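Local coordinates for sugar phosphate isomerase/epimerase (Parabacteroides distasonis, PDB 3L23), which binds a magnesium ion in a xylose isomerase-like TIM barrel and is probably a sugar phosphate isomerase or epimerase, at residues Val80-Thr85 / Met107-Ala112. Numbering follows the deposited sequence.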
loop_
_atom_site.group_PDB
_atom_site.type_symbol
_atom_site.label_atom_id
_atom_site.label_comp_id
_atom_site.label_asym_id
_atom_site.label_seq_id
_atom_site.Cartn_x
_atom_site.Cartn_y
_atom_site.Cartn_z
ATOM N N VAL A 80 -6.206 2.715 2.704
ATOM C CA VAL A 80 -7.057 3.643 3.384
ATOM C C VAL A 80 -6.251 4.397 4.442
ATOM O O VAL A 80 -5.296 3.864 4.995
ATOM C CB VAL A 80 -8.241 2.926 4.074
ATOM C CG1 VAL A 80 -9.126 2.210 3.023
ATOM C CG2 VAL A 80 -7.727 1.947 5.154
ATOM N N ASN A 81 -6.629 5.630 4.718
ATOM C CA ASN A 81 -5.960 6.407 5.753
ATOM C C ASN A 81 -6.966 6.968 6.761
ATOM O O ASN A 81 -7.973 7.544 6.332
ATOM C CB ASN A 81 -5.243 7.606 5.126
ATOM C CG ASN A 81 -3.981 7.238 4.413
ATOM O OD1 ASN A 81 -2.996 6.696 5.002
ATOM N ND2 ASN A 81 -3.996 7.511 3.115
ATOM N N PRO A 82 -6.720 6.813 8.076
ATOM C CA PRO A 82 -7.615 7.415 9.071
ATOM C C PRO A 82 -7.925 8.893 8.889
ATOM O O PRO A 82 -7.022 9.724 8.675
ATOM C CB PRO A 82 -6.864 7.198 10.396
ATOM C CG PRO A 82 -6.098 5.949 10.154
ATOM C CD PRO A 82 -5.683 5.986 8.730
ATOM N N VAL A 83 -9.216 9.190 8.969
ATOM C CA VAL A 83 -9.714 10.554 8.884
ATOM C C VAL A 83 -10.744 10.779 9.961
ATOM O O VAL A 83 -11.369 9.836 10.450
ATOM C CB VAL A 83 -10.394 10.885 7.513
ATOM C CG1 VAL A 83 -9.384 10.924 6.352
ATOM C CG2 VAL A 83 -11.541 9.925 7.233
ATOM N N ASP A 84 -10.877 12.048 10.347
ATOM C CA ASP A 84 -11.850 12.506 11.309
ATOM C C ASP A 84 -13.049 12.933 10.462
ATOM O O ASP A 84 -13.003 13.976 9.806
ATOM C CB ASP A 84 -11.275 13.679 12.104
ATOM C CG ASP A 84 -12.267 14.270 13.124
ATOM O OD1 ASP A 84 -13.487 14.044 12.996
ATOM O OD2 ASP A 84 -11.811 14.967 14.059
ATOM N N THR A 85 -14.123 12.149 10.489
ATOM C CA THR A 85 -15.277 12.439 9.638
ATOM C C THR A 85 -16.100 13.688 10.050
ATOM O O THR A 85 -17.033 14.061 9.344
ATOM C CB THR A 85 -16.209 11.209 9.484
ATOM O OG1 THR A 85 -16.626 10.755 10.776
ATOM C CG2 THR A 85 -15.504 10.086 8.736
HETATM N N MSE A 107 -9.734 4.491 16.235
HETATM C CA MSE A 107 -10.337 3.159 16.332
HETATM C C MSE A 107 -11.761 3.141 15.736
HETATM O O MSE A 107 -12.173 2.132 15.158
HETATM C CB MSE A 107 -10.303 2.632 17.769
HETATM C CG MSE A 107 -8.860 2.466 18.299
HETATM SE SE MSE A 107 -7.758 1.363 17.243
HETATM C CE MSE A 107 -6.053 2.383 17.561
ATOM N N GLU A 108 -12.482 4.250 15.858
ATOM C CA GLU A 108 -13.799 4.411 15.229
ATOM C C GLU A 108 -13.701 4.322 13.702
ATOM O O GLU A 108 -14.539 3.695 13.037
ATOM C CB GLU A 108 -14.411 5.740 15.686
ATOM C CG GLU A 108 -15.719 6.161 15.010
ATOM C CD GLU A 108 -16.331 7.432 15.620
ATOM O OE1 GLU A 108 -15.902 7.880 16.704
ATOM O OE2 GLU A 108 -17.272 7.981 15.008
ATOM N N TYR A 109 -12.667 4.948 13.144
ATOM C CA TYR A 109 -12.399 4.865 11.728
ATOM C C TYR A 109 -12.135 3.433 11.328
ATOM O O TYR A 109 -12.697 2.949 10.350
ATOM C CB TYR A 109 -11.172 5.703 11.336
ATOM C CG TYR A 109 -10.844 5.557 9.885
ATOM C CD1 TYR A 109 -11.462 6.354 8.930
ATOM C CD2 TYR A 109 -9.952 4.600 9.458
ATOM C CE1 TYR A 109 -11.219 6.183 7.603
ATOM C CE2 TYR A 109 -9.705 4.448 8.154
ATOM C CZ TYR A 109 -10.313 5.249 7.230
ATOM O OH TYR A 109 -10.037 5.008 5.892
ATOM N N TRP A 110 -11.259 2.754 12.057
ATOM C CA TRP A 110 -10.896 1.394 11.666
ATOM C C TRP A 110 -12.105 0.443 11.746
ATOM O O TRP A 110 -12.274 -0.402 10.870
ATOM C CB TRP A 110 -9.700 0.855 12.476
ATOM C CG TRP A 110 -8.416 1.458 11.997
ATOM C CD1 TRP A 110 -7.567 2.211 12.706
ATOM C CD2 TRP A 110 -7.870 1.364 10.666
ATOM N NE1 TRP A 110 -6.515 2.619 11.927
ATOM C CE2 TRP A 110 -6.672 2.106 10.660
ATOM C CE3 TRP A 110 -8.283 0.722 9.489
ATOM C CZ2 TRP A 110 -5.869 2.203 9.529
ATOM C CZ3 TRP A 110 -7.516 0.835 8.368
ATOM C CH2 TRP A 110 -6.311 1.575 8.392
ATOM N N LYS A 111 -12.921 0.581 12.779
ATOM C CA LYS A 111 -14.113 -0.272 12.907
ATOM C C LYS A 111 -15.041 -0.136 11.678
ATOM O O LYS A 111 -15.379 -1.136 11.043
ATOM C CB LYS A 111 -14.888 0.026 14.191
ATOM C CG LYS A 111 -16.126 -0.857 14.334
ATOM C CD LYS A 111 -16.694 -0.832 15.714
ATOM C CE LYS A 111 -17.960 -1.738 15.826
ATOM N NZ LYS A 111 -18.596 -1.506 17.095
ATOM N N ALA A 112 -15.409 1.095 11.345
ATOM C CA ALA A 112 -16.310 1.363 10.203
ATOM C C ALA A 112 -15.692 0.950 8.880
ATOM O O ALA A 112 -16.355 0.357 8.034
ATOM C CB ALA A 112 -16.658 2.817 10.171
#
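Y109 is the bump here: its ring reaches from helix 103-119 across to the loop 80-85 and lays one face against P82 CA and V83 N. P82 CA sits 3.6 Å from the centroid of the Y109 ring, only 9° off the normal, a clean CH-pi contact. With CG anti to the backbone N (chi1 177°), the tyrosine points straight out from the helix and carries its OH to within 3.3 Å of V80 CB. The hollow it fills is framed by V80, whose CG2 stands off the ring edge, near its plane, 4.4 Å from Y109 CE2, and by V83, whose CG2 is 3.8 Å from Y109 CE1. W110 meets the loop with its indole, touching V80 CG2 through CZ3 at 3.4 Å and P82 CG through NE1 at 3.8 Å. Y109 CD2 lies over one face of that indole, and P82 CG packs against both rings. Without the ring, as with an alanine at Y109, a gap would probably open against P82 and V83, and P82 CA would lose its CH-pi partner. The loop is the exit from strand 74-79 at the end of the barrel that carries the magnesium site, with the N81 side chain about 8 Å from that of the magnesium ligand H165. Strand 74-79, helix 103-119 and the parallel neighbour strand 124-127 form a beta-alpha-beta unit of the TIM barrel; the contact packs the helix against the loop leaving the first strand, while V80 touches L125 and W110 touches Q127, both of strand 124-127, and W110 also reaches A149 of helix 136-155.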